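PDB 4MU6: kinectin 1 (Kinesin receptor) from Legionella pneumophila, which is an effector protein of unknown molecular function, probably membrane-bound through a transmembrane helix, whose N-terminal part is a largely helical coiled-coil domain. Local coordinates for residues Leu35-His46 with Ala255-Leu264. Residues are numbered along the deposited sequence; the frame is centred on the assembly and turned at random.
Sequences LILSKAPIPWIH and ADQINYPLFL
Tyr-260 OH donates a hydrogen bond to Ile-36 O at 2.5 Å, in the carbonyl plane and on a lone pair, and so reaches the end of helix 29-38. With CG anti to the backbone N (chi1 180°), the phenol ring is carried against Lys-39, whose CA, where the chain takes a positive phi, rests over the ring centre in a CH-pi contact of 3.5 Å. One residue back, Asn-259 OD1 accepts a hydrogen bond from Ile-42 N at 2.7 Å, the donor sitting above the amide plane instead of on a lone pair, while Asn-259 ND2 donates to a water 3.0 Å away that also meets His-46 ND1; together the two bonds should hold the amide in its observed rotation and tell O from N. Ile-42 is the N-cap residue of helix 43-105, and its bond ties the start of this long helix to helix 227-273. Residues 39-42 form the short loop linking helix 29-38 to helix 43-105, and this helix-loop-helix corner packs on helix 227-273 near one end of the elongated, all-helical LegC3 N-terminal coiled-coil domain, where Phe-21 of helix 10-22 packs on Ile-45 and Ile-293 of helix 280-294 on Tyr-260. Beside Asn-259, Ile-42 CG1 sits over one face of Phe-263, 3.7 Å from the ring centroid and offset toward its rim, and Ile-45 CD1 comes within 3.8 Å of Phe-263 CD1, oblique to the ring. One turn before Asn-259, Asp-256 OD2 lies over a face of the His-46 ring and 3.4 Å from Pro-41 CG; a second water bonds His-46 NE2 and, weakly, Asp-256 OD2.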
ATOM      1  N   LEU A  35      39.878  29.048  10.903  1.00 30.26           N
ATOM      2  CA  LEU A  35      38.534  28.656  11.287  1.00 32.87           C
ATOM      3  C   LEU A  35      37.875  29.765  12.110  1.00 34.70           C
ATOM      4  O   LEU A  35      36.712  30.084  11.884  1.00 31.61           O
ATOM      5  CB  LEU A  35      38.521  27.303  12.013  1.00 29.91           C
ATOM      6  CG  LEU A  35      38.867  26.082  11.147  1.00 27.95           C
ATOM      7  CD1 LEU A  35      39.013  24.859  12.009  1.00 22.22           C
ATOM      8  CD2 LEU A  35      37.802  25.825  10.070  1.00 23.71           C
ATOM      9  N   ILE A  36      38.615  30.370  13.039  1.00 33.81           N
ATOM     10  CA  ILE A  36      38.074  31.485  13.816  1.00 35.35           C
ATOM     11  C   ILE A  36      37.717  32.670  12.921  1.00 32.42           C
ATOM     12  O   ILE A  36      36.624  33.219  13.002  1.00 30.50           O
ATOM     13  CB  ILE A  36      39.065  31.968  14.870  1.00 31.99           C
ATOM     14  CG1 ILE A  36      39.369  30.836  15.841  1.00 28.95           C
ATOM     15  CG2 ILE A  36      38.487  33.161  15.613  1.00 25.44           C
ATOM     16  CD1 ILE A  36      40.580  31.090  16.708  1.00 31.90           C
ATOM     17  N   LEU A  37      38.659  33.055  12.070  1.00 31.76           N
ATOM     18  CA  LEU A  37      38.467  34.137  11.121  1.00 37.81           C
ATOM     19  C   LEU A  37      37.274  33.939  10.181  1.00 37.10           C
ATOM     20  O   LEU A  37      36.660  34.907   9.737  1.00 34.93           O
ATOM     21  CB  LEU A  37      39.738  34.329  10.298  1.00 33.44           C
ATOM     22  CG  LEU A  37      40.862  35.000  11.072  1.00 32.49           C
ATOM     23  CD1 LEU A  37      42.094  35.118  10.202  1.00 35.06           C
ATOM     24  CD2 LEU A  37      40.391  36.368  11.535  1.00 37.21           C
ATOM     25  N   SER A  38      36.943  32.690   9.884  1.00 38.00           N
ATOM     26  CA  SER A  38      35.936  32.395   8.874  1.00 33.09           C
ATOM     27  C   SER A  38      34.523  32.866   9.224  1.00 40.60           C
ATOM     28  O   SER A  38      33.733  33.115   8.324  1.00 30.50           O
ATOM     29  CB  SER A  38      35.911  30.895   8.547  1.00 34.09           C
ATOM     30  OG  SER A  38      35.244  30.140   9.553  1.00 37.02           O
ATOM     31  N   LYS A  39      34.214  32.982  10.519  1.00 38.70           N
ATOM     32  CA  LYS A  39      32.838  33.219  10.974  1.00 38.98           C
ATOM     33  C   LYS A  39      31.802  32.390  10.192  1.00 44.94           C
ATOM     34  O   LYS A  39      30.752  32.892   9.797  1.00 43.57           O
ATOM     35  CB  LYS A  39      32.496  34.709  10.909  1.00 36.59           C
ATOM     36  CG  LYS A  39      33.481  35.574  11.678  1.00 40.73           C
ATOM     37  CD  LYS A  39      32.905  36.939  11.972  1.00 39.74           C
ATOM     38  CE  LYS A  39      31.671  36.810  12.825  1.00 40.60           C
ATOM     39  NZ  LYS A  39      31.000  38.107  12.870  1.00 42.88           N
ATOM     40  N   ALA A  40      32.115  31.119   9.973  1.00 42.62           N
ATOM     41  CA  ALA A  40      31.284  30.238   9.164  1.00 40.28           C
ATOM     42  C   ALA A  40      31.243  28.863   9.826  1.00 34.46           C
ATOM     43  O   ALA A  40      32.036  28.592  10.734  1.00 30.09           O
ATOM     44  CB  ALA A  40      31.854  30.145   7.753  1.00 37.01           C
ATOM     45  N   PRO A  41      30.291  27.999   9.422  1.00 37.66           N
ATOM     46  CA  PRO A  41      30.339  26.659  10.021  1.00 36.92           C
ATOM     47  C   PRO A  41      31.680  25.971   9.732  1.00 33.98           C
ATOM     48  O   PRO A  41      32.222  26.151   8.645  1.00 36.14           O
ATOM     49  CB  PRO A  41      29.164  25.917   9.345  1.00 37.05           C
ATOM     50  CG  PRO A  41      28.747  26.790   8.190  1.00 34.15           C
ATOM     51  CD  PRO A  41      29.101  28.188   8.570  1.00 32.34           C
ATOM     52  N   ILE A  42      32.237  25.254  10.707  1.00 31.63           N
ATOM     53  CA  ILE A  42      33.461  24.497  10.464  1.00 35.15           C
ATOM     54  C   ILE A  42      33.081  23.369   9.503  1.00 31.35           C
ATOM     55  O   ILE A  42      32.169  22.593   9.799  1.00 25.77           O
ATOM     56  CB  ILE A  42      34.059  23.891  11.760  1.00 28.97           C
ATOM     57  CG1 ILE A  42      34.159  24.942  12.879  1.00 34.87           C
ATOM     58  CG2 ILE A  42      35.404  23.212  11.459  1.00 29.50           C
ATOM     59  CD1 ILE A  42      34.713  26.280  12.447  1.00 34.64           C
ATOM     60  N   PRO A  43      33.742  23.309   8.335  1.00 28.12           N
ATOM     61  CA  PRO A  43      33.302  22.388   7.280  1.00 34.13           C
ATOM     62  C   PRO A  43      33.389  20.929   7.675  1.00 34.32           C
ATOM     63  O   PRO A  43      32.470  20.184   7.350  1.00 30.22           O
ATOM     64  CB  PRO A  43      34.261  22.695   6.121  1.00 33.23           C
ATOM     65  CG  PRO A  43      34.560  24.143   6.297  1.00 31.88           C
ATOM     66  CD  PRO A  43      34.702  24.299   7.814  1.00 32.82           C
ATOM     67  N   TRP A  44      34.459  20.520   8.350  1.00 32.63           N
ATOM     68  CA  TRP A  44      34.554  19.129   8.785  1.00 41.47           C
ATOM     69  C   TRP A  44      33.427  18.764   9.750  1.00 38.02           C
ATOM     70  O   TRP A  44      32.869  17.675   9.687  1.00 37.40           O
ATOM     71  CB  TRP A  44      35.903  18.841   9.443  1.00 43.50           C
ATOM     72  CG  TRP A  44      36.041  17.401   9.869  1.00 45.16           C
ATOM     73  CD1 TRP A  44      35.703  16.862  11.086  1.00 44.56           C
ATOM     74  CD2 TRP A  44      36.532  16.316   9.073  1.00 47.34           C
ATOM     75  NE1 TRP A  44      35.964  15.511  11.090  1.00 47.17           N
ATOM     76  CE2 TRP A  44      36.476  15.152   9.870  1.00 44.80           C
ATOM     77  CE3 TRP A  44      37.009  16.216   7.760  1.00 54.65           C
ATOM     78  CZ2 TRP A  44      36.888  13.906   9.402  1.00 53.42           C
ATOM     79  CZ3 TRP A  44      37.420  14.971   7.295  1.00 58.31           C
ATOM     80  CH2 TRP A  44      37.351  13.834   8.113  1.00 53.36           C
ATOM     81  N   ILE A  45      33.107  19.680  10.651  1.00 37.14           N
ATOM     82  CA  ILE A  45      32.101  19.420  11.670  1.00 42.32           C
ATOM     83  C   ILE A  45      30.685  19.443  11.086  1.00 35.97           C
ATOM     84  O   ILE A  45      29.848  18.591  11.405  1.00 38.29           O
ATOM     85  CB  ILE A  45      32.216  20.429  12.829  1.00 41.40           C
ATOM     86  CG1 ILE A  45      33.612  20.344  13.453  1.00 39.21           C
ATOM     87  CG2 ILE A  45      31.152  20.165  13.878  1.00 36.14           C
ATOM     88  CD1 ILE A  45      33.931  21.459  14.473  1.00 31.47           C
ATOM     89  N   HIS A  46      30.414  20.417  10.230  1.00 31.33           N
ATOM     90  CA  HIS A  46      29.103  20.487   9.608  1.00 34.91           C
ATOM     91  C   HIS A  46      28.823  19.275   8.716  1.00 30.56           C
ATOM     92  O   HIS A  46      27.684  18.808   8.647  1.00 32.53           O
ATOM     93  CB  HIS A  46      28.903  21.775   8.815  1.00 40.38           C
ATOM     94  CG  HIS A  46      27.476  21.997   8.427  1.00 40.87           C
ATOM     95  ND1 HIS A  46      26.454  21.993   9.354  1.00 42.97           N
ATOM     96  CD2 HIS A  46      26.892  22.173   7.221  1.00 37.43           C
ATOM     97  CE1 HIS A  46      25.304  22.181   8.734  1.00 42.99           C
ATOM     98  NE2 HIS A  46      25.542  22.299   7.440  1.00 47.07           N
ATOM     99  N   ALA A 255      21.468  23.520  12.432  1.00 35.54           N
ATOM    100  CA  ALA A 255      22.800  23.126  12.846  1.00 33.99           C
ATOM    101  C   ALA A 255      23.853  23.999  12.183  1.00 38.76           C
ATOM    102  O   ALA A 255      24.870  24.315  12.794  1.00 35.86           O
ATOM    103  CB  ALA A 255      23.048  21.642  12.512  1.00 31.21           C
ATOM    104  N   ASP A 256      23.610  24.369  10.928  1.00 37.02           N
ATOM    105  CA  ASP A 256      24.479  25.298  10.215  1.00 39.71           C
ATOM    106  C   ASP A 256      24.519  26.644  10.939  1.00 46.11           C
ATOM    107  O   ASP A 256      25.586  27.220  11.139  1.00 43.24           O
ATOM    108  CB  ASP A 256      23.971  25.502   8.785  1.00 46.16           C
ATOM    109  CG  ASP A 256      24.776  26.538   8.014  1.00 52.84           C
ATOM    110  OD1 ASP A 256      24.592  27.758   8.252  1.00 54.01           O
ATOM    111  OD2 ASP A 256      25.584  26.128   7.156  1.00 50.23           O
ATOM    112  N   GLN A 257      23.348  27.141  11.326  1.00 41.86           N
ATOM    113  CA  GLN A 257      23.239  28.466  11.942  1.00 45.70           C
ATOM    114  C   GLN A 257      24.008  28.595  13.253  1.00 38.95           C
ATOM    115  O   GLN A 257      24.554  29.654  13.560  1.00 45.72           O
ATOM    116  CB  GLN A 257      21.772  28.815  12.192  1.00 43.22           C
ATOM    117  CG  GLN A 257      20.994  29.166  10.949  1.00 60.72           C
ATOM    118  CD  GLN A 257      21.438  30.481  10.348  1.00 70.95           C
ATOM    119  OE1 GLN A 257      22.320  30.517   9.485  1.00 75.51           O
ATOM    120  NE2 GLN A 257      20.831  31.575  10.802  1.00 70.24           N
ATOM    121  N   ILE A 258      24.051  27.514  14.023  1.00 36.82           N
ATOM    122  CA  ILE A 258      24.599  27.573  15.370  1.00 43.06           C
ATOM    123  C   ILE A 258      26.008  26.988  15.495  1.00 40.08           C
ATOM    124  O   ILE A 258      26.592  27.029  16.567  1.00 38.67           O
ATOM    125  CB  ILE A 258      23.687  26.833  16.361  1.00 40.58           C
ATOM    126  CG1 ILE A 258      23.661  25.338  16.034  1.00 38.03           C
ATOM    127  CG2 ILE A 258      22.281  27.430  16.348  1.00 37.57           C
ATOM    128  CD1 ILE A 258      22.943  24.501  17.076  1.00 36.46           C
ATOM    129  N   ASN A 259      26.530  26.429  14.407  1.00 39.04           N
ATOM    130  CA  ASN A 259      27.834  25.774  14.393  1.00 33.71           C
ATOM    131  C   ASN A 259      28.957  26.699  14.878  1.00 38.99           C
ATOM    132  O   ASN A 259      29.656  26.391  15.849  1.00 32.22           O
ATOM    133  CB  ASN A 259      28.142  25.284  12.977  1.00 35.17           C
ATOM    134  CG  ASN A 259      29.428  24.470  12.887  1.00 37.21           C
ATOM    135  OD1 ASN A 259      30.517  25.034  12.810  1.00 40.27           O
ATOM    136  ND2 ASN A 259      29.300  23.133  12.836  1.00 26.59           N
ATOM    137  N   TYR A 260      29.134  27.825  14.195  1.00 37.13           N
ATOM    138  CA  TYR A 260      30.249  28.712  14.496  1.00 39.77           C
ATOM    139  C   TYR A 260      30.282  29.243  15.942  1.00 41.33           C
ATOM    140  O   TYR A 260      31.324  29.159  16.596  1.00 41.10           O
ATOM    141  CB  TYR A 260      30.355  29.859  13.480  1.00 36.31           C
ATOM    142  CG  TYR A 260      31.509  30.778  13.795  1.00 36.23           C
ATOM    143  CD1 TYR A 260      32.799  30.440  13.422  1.00 28.81           C
ATOM    144  CD2 TYR A 260      31.311  31.980  14.485  1.00 34.66           C
ATOM    145  CE1 TYR A 260      33.871  31.268  13.715  1.00 33.44           C
ATOM    146  CE2 TYR A 260      32.379  32.812  14.795  1.00 28.52           C
ATOM    147  CZ  TYR A 260      33.657  32.448  14.410  1.00 29.27           C
ATOM    148  OH  TYR A 260      34.727  33.254  14.689  1.00 34.25           O
ATOM    149  N   PRO A 261      29.158  29.795  16.449  1.00 42.22           N
ATOM    150  CA  PRO A 261      29.258  30.321  17.821  1.00 41.91           C
ATOM    151  C   PRO A 261      29.556  29.222  18.847  1.00 43.65           C
ATOM    152  O   PRO A 261      30.272  29.470  19.818  1.00 32.96           O
ATOM    153  CB  PRO A 261      27.879  30.937  18.082  1.00 41.14           C
ATOM    154  CG  PRO A 261      27.269  31.156  16.709  1.00 42.32           C
ATOM    155  CD  PRO A 261      27.853  30.093  15.822  1.00 33.70           C
ATOM    156  N   LEU A 262      29.033  28.022  18.623  1.00 40.44           N
ATOM    157  CA  LEU A 262      29.275  26.921  19.549  1.00 42.19           C
ATOM    158  C   LEU A 262      30.738  26.509  19.507  1.00 44.04           C
ATOM    159  O   LEU A 262      31.353  26.219  20.537  1.00 46.53           O
ATOM    160  CB  LEU A 262      28.385  25.714  19.209  1.00 36.87           C
ATOM    161  CG  LEU A 262      26.933  25.716  19.698  1.00 33.44           C
ATOM    162  CD1 LEU A 262      26.261  24.367  19.399  1.00 34.09           C
ATOM    163  CD2 LEU A 262      26.871  26.020  21.189  1.00 36.64           C
ATOM    164  N   PHE A 263      31.299  26.489  18.306  1.00 35.63           N
ATOM    165  CA  PHE A 263      32.688  26.098  18.133  1.00 37.34           C
ATOM    166  C   PHE A 263      33.627  27.062  18.862  1.00 37.12           C
ATOM    167  O   PHE A 263      34.618  26.652  19.473  1.00 39.30           O
ATOM    168  CB  PHE A 263      33.042  26.062  16.653  1.00 30.03           C
ATOM    169  CG  PHE A 263      34.502  25.808  16.386  1.00 35.70           C
ATOM    170  CD1 PHE A 263      35.014  24.518  16.426  1.00 43.23           C
ATOM    171  CD2 PHE A 263      35.359  26.857  16.080  1.00 29.77           C
ATOM    172  CE1 PHE A 263      36.363  24.274  16.170  1.00 40.12           C
ATOM    173  CE2 PHE A 263      36.700  26.620  15.825  1.00 26.56           C
ATOM    174  CZ  PHE A 263      37.203  25.331  15.866  1.00 31.97           C
ATOM    175  N   LEU A 264      33.312  28.348  18.770  1.00 35.44           N
ATOM    176  CA  LEU A 264      34.108  29.378  19.420  1.00 36.11           C
ATOM    177  C   LEU A 264      34.114  29.163  20.941  1.00 35.74           C
ATOM    178  O   LEU A 264      35.169  29.207  21.575  1.00 40.88           O
ATOM    179  CB  LEU A 264      33.590  30.764  19.033  1.00 35.74           C
ATOM    180  CG  LEU A 264      34.680  31.789  18.705  1.00 51.69           C
ATOM    181  CD1 LEU A 264      35.518  31.343  17.505  1.00 48.47           C
ATOM    182  CD2 LEU A 264      34.083  33.182  18.479  1.00 46.80           C
TER
HETATM  183  O   HOH W   1      26.647  22.088  12.029  1.00 49.77           O
HETATM  184  O   HOH W   2      24.053  23.603   5.586  1.00 50.24           O